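Local coordinates for protein polyprenyl synthetase (Nonlabens dokdonensis, PDB 6KD7) that probably acts as a magnesium-dependent prenyltransferase that makes geranylgeranyl pyrophosphate by joining isoprenoid units, at residues 24-36 with 97-110. Numbering follows the deposited sequence.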
loop_
_atom_site.group_PDB
_atom_site.type_symbol
_atom_site.label_atom_id
_atom_site.label_comp_id
_atom_site.label_asym_id
_atom_site.label_seq_id
_atom_site.Cartn_x
_atom_site.Cartn_y
_atom_site.Cartn_z
ATOM N N PRO A 24 -17.266 26.509 13.255
ATOM C CA PRO A 24 -17.709 25.302 12.546
ATOM C C PRO A 24 -17.452 23.994 13.312
ATOM O O PRO A 24 -16.419 23.856 13.881
ATOM C CB PRO A 24 -16.909 25.341 11.244
ATOM C CG PRO A 24 -15.636 26.015 11.636
ATOM C CD PRO A 24 -16.037 27.031 12.678
ATOM N N ALA A 25 -18.397 23.065 13.223
ATOM C CA ALA A 25 -18.359 21.792 13.971
ATOM C C ALA A 25 -17.098 21.001 13.625
ATOM O O ALA A 25 -16.542 20.422 14.533
ATOM C CB ALA A 25 -19.602 21.000 13.676
ATOM N N GLY A 26 -16.676 21.011 12.363
ATOM C CA GLY A 26 -15.461 20.284 11.926
ATOM C C GLY A 26 -14.211 20.708 12.692
ATOM O O GLY A 26 -13.217 19.919 12.777
ATOM N N LEU A 27 -14.211 21.939 13.205
ATOM C CA LEU A 27 -13.083 22.426 14.020
ATOM C C LEU A 27 -13.321 22.136 15.514
ATOM O O LEU A 27 -12.361 21.722 16.205
ATOM C CB LEU A 27 -12.950 23.923 13.766
ATOM C CG LEU A 27 -11.747 24.526 14.460
ATOM C CD1 LEU A 27 -10.461 23.945 13.865
ATOM C CD2 LEU A 27 -11.764 26.050 14.350
ATOM N N TYR A 28 -14.512 22.437 16.045
ATOM C CA TYR A 28 -14.722 22.524 17.522
ATOM C C TYR A 28 -15.301 21.218 18.090
ATOM O O TYR A 28 -15.002 20.940 19.269
ATOM C CB TYR A 28 -15.572 23.744 17.885
ATOM C CG TYR A 28 -14.887 25.065 17.625
ATOM C CD1 TYR A 28 -13.764 25.448 18.349
ATOM C CD2 TYR A 28 -15.371 25.955 16.679
ATOM C CE1 TYR A 28 -13.146 26.674 18.152
ATOM C CE2 TYR A 28 -14.748 27.181 16.462
ATOM C CZ TYR A 28 -13.659 27.553 17.222
ATOM O OH TYR A 28 -13.046 28.741 16.973
ATOM N N ASP A 29 -15.993 20.387 17.306
ATOM C CA ASP A 29 -16.532 19.097 17.845
ATOM C C ASP A 29 -15.422 18.287 18.509
ATOM O O ASP A 29 -15.576 17.838 19.637
ATOM C CB ASP A 29 -17.145 18.190 16.780
ATOM C CG ASP A 29 -18.524 18.591 16.321
ATOM O OD1 ASP A 29 -19.118 19.533 16.931
ATOM O OD2 ASP A 29 -18.983 17.955 15.335
ATOM N N PRO A 30 -14.222 18.151 17.894
ATOM C CA PRO A 30 -13.144 17.424 18.525
ATOM C C PRO A 30 -12.616 18.087 19.794
ATOM O O PRO A 30 -12.030 17.391 20.613
ATOM C CB PRO A 30 -12.056 17.313 17.442
ATOM C CG PRO A 30 -12.727 17.685 16.169
ATOM C CD PRO A 30 -13.820 18.662 16.577
ATOM N N VAL A 31 -12.819 19.388 19.984
ATOM C CA VAL A 31 -12.348 20.018 21.245
ATOM C C VAL A 31 -13.238 19.496 22.382
ATOM O O VAL A 31 -12.708 19.086 23.422
ATOM C CB VAL A 31 -12.412 21.546 21.174
ATOM C CG1 VAL A 31 -12.026 22.161 22.521
ATOM C CG2 VAL A 31 -11.563 22.091 20.033
ATOM N N HIS A 32 -14.548 19.540 22.208
ATOM C CA HIS A 32 -15.505 19.032 23.238
ATOM C C HIS A 32 -15.251 17.532 23.509
ATOM O O HIS A 32 -15.222 17.104 24.686
ATOM C CB HIS A 32 -16.934 19.345 22.817
ATOM C CG HIS A 32 -17.163 20.817 22.714
ATOM N ND1 HIS A 32 -17.442 21.451 21.498
ATOM C CD2 HIS A 32 -17.046 21.798 23.624
ATOM C CE1 HIS A 32 -17.540 22.743 21.705
ATOM N NE2 HIS A 32 -17.292 22.977 22.979
ATOM N N TYR A 33 -14.989 16.770 22.444
ATOM C CA TYR A 33 -14.710 15.330 22.538
ATOM C C TYR A 33 -13.485 15.107 23.412
ATOM O O TYR A 33 -13.557 14.332 24.362
ATOM C CB TYR A 33 -14.546 14.734 21.150
ATOM C CG TYR A 33 -14.207 13.265 21.127
ATOM C CD1 TYR A 33 -15.203 12.302 21.163
ATOM C CD2 TYR A 33 -12.900 12.843 21.010
ATOM C CE1 TYR A 33 -14.906 10.951 21.091
ATOM C CE2 TYR A 33 -12.587 11.501 20.913
ATOM C CZ TYR A 33 -13.597 10.538 20.945
ATOM O OH TYR A 33 -13.253 9.212 20.865
ATOM N N ILE A 34 -12.350 15.735 23.111
ATOM C CA ILE A 34 -11.122 15.381 23.867
ATOM C C ILE A 34 -11.242 15.878 25.312
ATOM O O ILE A 34 -10.663 15.222 26.213
ATOM C CB ILE A 34 -9.834 15.853 23.174
ATOM C CG1 ILE A 34 -8.633 15.155 23.819
ATOM C CG2 ILE A 34 -9.723 17.376 23.177
ATOM C CD1 ILE A 34 -7.480 15.046 22.916
ATOM N N LEU A 35 -11.953 16.980 25.558
ATOM C CA LEU A 35 -12.099 17.517 26.944
ATOM C C LEU A 35 -13.077 16.671 27.750
ATOM O O LEU A 35 -13.086 16.841 28.937
ATOM C CB LEU A 35 -12.559 18.970 26.896
ATOM C CG LEU A 35 -11.517 19.932 26.326
ATOM C CD1 LEU A 35 -12.110 21.316 26.187
ATOM C CD2 LEU A 35 -10.259 19.937 27.196
ATOM N N ASP A 36 -13.826 15.776 27.113
ATOM C CA ASP A 36 -14.830 14.930 27.776
ATOM C C ASP A 36 -14.320 13.502 27.968
ATOM O O ASP A 36 -15.152 12.649 28.153
ATOM C CB ASP A 36 -16.106 14.928 26.943
ATOM C CG ASP A 36 -17.310 14.403 27.705
ATOM O OD1 ASP A 36 -17.309 14.474 28.936
ATOM O OD2 ASP A 36 -18.223 13.914 27.051
ATOM N N LYS A 97 -11.119 9.002 14.954
ATOM C CA LYS A 97 -12.570 9.301 14.895
ATOM C C LYS A 97 -12.861 10.231 13.716
ATOM O O LYS A 97 -13.855 10.032 13.037
ATOM C CB LYS A 97 -13.031 9.914 16.213
ATOM C CG LYS A 97 -14.485 10.333 16.241
ATOM C CD LYS A 97 -14.980 10.621 17.624
ATOM C CE LYS A 97 -16.380 11.176 17.628
ATOM N NZ LYS A 97 -17.343 10.178 17.124
ATOM N N TRP A 98 -12.006 11.223 13.515
ATOM C CA TRP A 98 -12.159 12.164 12.386
ATOM C C TRP A 98 -11.072 11.811 11.376
ATOM O O TRP A 98 -11.223 10.818 10.688
ATOM C CB TRP A 98 -12.044 13.611 12.873
ATOM C CG TRP A 98 -13.294 14.122 13.516
ATOM C CD1 TRP A 98 -14.360 14.694 12.894
ATOM C CD2 TRP A 98 -13.621 14.090 14.913
ATOM N NE1 TRP A 98 -15.320 15.024 13.804
ATOM C CE2 TRP A 98 -14.899 14.660 15.048
ATOM C CE3 TRP A 98 -12.966 13.631 16.058
ATOM C CZ2 TRP A 98 -15.525 14.791 16.281
ATOM C CZ3 TRP A 98 -13.591 13.754 17.273
ATOM C CH2 TRP A 98 -14.849 14.332 17.382
ATOM N N ASP A 99 -10.003 12.593 11.354
ATOM C CA ASP A 99 -8.865 12.363 10.435
ATOM C C ASP A 99 -7.641 13.122 10.956
ATOM O O ASP A 99 -7.777 13.904 11.882
ATOM C CB ASP A 99 -9.226 12.684 8.986
ATOM C CG ASP A 99 -9.752 14.092 8.809
ATOM O OD1 ASP A 99 -9.132 14.997 9.306
ATOM O OD2 ASP A 99 -10.785 14.245 8.191
ATOM N N VAL A 100 -6.491 12.872 10.350
ATOM C CA VAL A 100 -5.227 13.509 10.786
ATOM C C VAL A 100 -5.319 15.030 10.639
ATOM O O VAL A 100 -4.966 15.705 11.571
ATOM C CB VAL A 100 -4.049 12.931 9.989
ATOM C CG1 VAL A 100 -2.795 13.766 10.135
ATOM C CG2 VAL A 100 -3.791 11.486 10.352
ATOM N N ASN A 101 -5.869 15.512 9.534
ATOM C CA ASN A 101 -5.941 16.958 9.236
ATOM C C ASN A 101 -6.809 17.644 10.303
ATOM O O ASN A 101 -6.467 18.764 10.729
ATOM C CB ASN A 101 -6.460 17.230 7.825
ATOM C CG ASN A 101 -5.386 16.993 6.791
ATOM O OD1 ASN A 101 -4.246 16.656 7.109
ATOM N ND2 ASN A 101 -5.752 17.156 5.543
ATOM N N THR A 102 -7.853 16.966 10.783
ATOM C CA THR A 102 -8.707 17.453 11.876
ATOM C C THR A 102 -7.848 17.521 13.124
ATOM O O THR A 102 -7.924 18.484 13.857
ATOM C CB THR A 102 -9.952 16.580 12.045
ATOM O OG1 THR A 102 -10.722 16.678 10.841
ATOM C CG2 THR A 102 -10.761 16.984 13.249
ATOM N N GLY A 103 -7.102 16.483 13.405
ATOM C CA GLY A 103 -6.239 16.509 14.595
ATOM C C GLY A 103 -5.256 17.676 14.528
ATOM O O GLY A 103 -4.994 18.289 15.570
ATOM N N ILE A 104 -4.666 17.942 13.365
ATOM C CA ILE A 104 -3.609 18.989 13.247
ATOM C C ILE A 104 -4.290 20.340 13.515
ATOM O O ILE A 104 -3.924 21.029 14.447
ATOM C CB ILE A 104 -2.909 18.947 11.884
ATOM C CG1 ILE A 104 -2.053 17.671 11.756
ATOM C CG2 ILE A 104 -2.088 20.224 11.698
ATOM C CD1 ILE A 104 -1.506 17.465 10.354
ATOM N N LEU A 105 -5.348 20.628 12.800
ATOM C CA LEU A 105 -5.996 21.955 12.805
ATOM C C LEU A 105 -6.707 22.185 14.137
ATOM O O LEU A 105 -6.562 23.292 14.684
ATOM C CB LEU A 105 -6.990 22.022 11.652
ATOM C CG LEU A 105 -7.693 23.362 11.520
ATOM C CD1 LEU A 105 -6.658 24.453 11.209
ATOM C CD2 LEU A 105 -8.724 23.291 10.424
ATOM N N THR A 106 -7.470 21.203 14.643
ATOM C CA THR A 106 -8.165 21.368 15.941
ATOM C C THR A 106 -7.122 21.572 17.029
ATOM O O THR A 106 -7.364 22.375 17.949
ATOM C CB THR A 106 -9.114 20.207 16.230
ATOM O OG1 THR A 106 -10.117 20.366 15.229
ATOM C CG2 THR A 106 -9.720 20.283 17.597
ATOM N N GLY A 107 -6.011 20.860 16.992
ATOM C CA GLY A 107 -5.009 21.059 18.056
ATOM C C GLY A 107 -4.474 22.501 18.022
ATOM O O GLY A 107 -4.232 23.116 19.093
ATOM N N ASP A 108 -4.221 23.019 16.813
ATOM C CA ASP A 108 -3.762 24.413 16.613
ATOM C C ASP A 108 -4.802 25.352 17.254
ATOM O O ASP A 108 -4.392 26.217 18.008
ATOM C CB ASP A 108 -3.560 24.724 15.140
ATOM C CG ASP A 108 -2.402 24.000 14.461
ATOM O OD1 ASP A 108 -1.547 23.370 15.187
ATOM O OD2 ASP A 108 -2.359 24.084 13.161
ATOM N N ALA A 109 -6.091 25.153 16.988
ATOM C CA ALA A 109 -7.187 26.005 17.495
ATOM C C ALA A 109 -7.181 25.925 19.034
ATOM O O ALA A 109 -7.331 26.977 19.677
ATOM C CB ALA A 109 -8.506 25.660 16.906
ATOM N N MET A 110 -6.869 24.773 19.614
ATOM C CA MET A 110 -6.914 24.610 21.084
ATOM C C MET A 110 -5.756 25.395 21.690
ATOM O O MET A 110 -5.974 26.008 22.755
ATOM C CB MET A 110 -6.877 23.135 21.515
ATOM C CG MET A 110 -8.194 22.422 21.191
ATOM S SD MET A 110 -8.143 20.683 21.698
ATOM C CE MET A 110 -8.127 20.949 23.462
HETATM O O HOH W 1 -10.188 20.359 12.382
HETATM O O HOH W 2 -13.056 17.971 10.979
HETATM O O HOH W 3 -17.971 16.543 13.109
#
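Thr-106 is a knob from helix 100-110, set among Gly-26, Leu-27, Pro-30 and Val-31 of helix 25-35. Its OG1 donates to Leu-27 O (2.8 Å). Val-31 N turns to Tyr-28 O at the kink, which leaves Leu-27 O for Thr-106, while Pro-30, with no N-H, leaves Gly-26 O for water; threonine suits the spot by pairing this donor with a methyl, CG2, against Val-31 CG2 (3.5 Å). Proline suits its place because its compact apolar ring presents CG over the centre of the Trp-98 six-membered ring (3.8 Å), while Lys-97 CG covers the opposite face. The indole's edge meets the Tyr-33 ring face in a T-shaped pair, planes at 84°, and Lys-97 CD shares that face (3.8 Å to the centroid). Tyr-33 OH bonds to Glu-92 O, which helps fix the ring. With an alanine here, the Trp-98 edge and the Lys-97 methylenes would probably lose their aromatic partner, and Glu-92 O its phenol. Flexible Met-110 bends at chi3 (69°) to bring CE to Ile-34 CG2. Farther out, water bridges Asp-29 OD2 and Trp-98 NE1, another links Gly-26 O to Thr-102 OG1, and Asp-99 caps helix 100-110 through Thr-102 N. The helices cross at -76°, 8.9 Å apart, and Ile-34 and Met-110 both continue onto Leu-77 of helix 58-82: steep helix packing within the all-alpha prenyl synthase fold, with the Ile-34 side chain about 8 Å from the bound pyrophosphate.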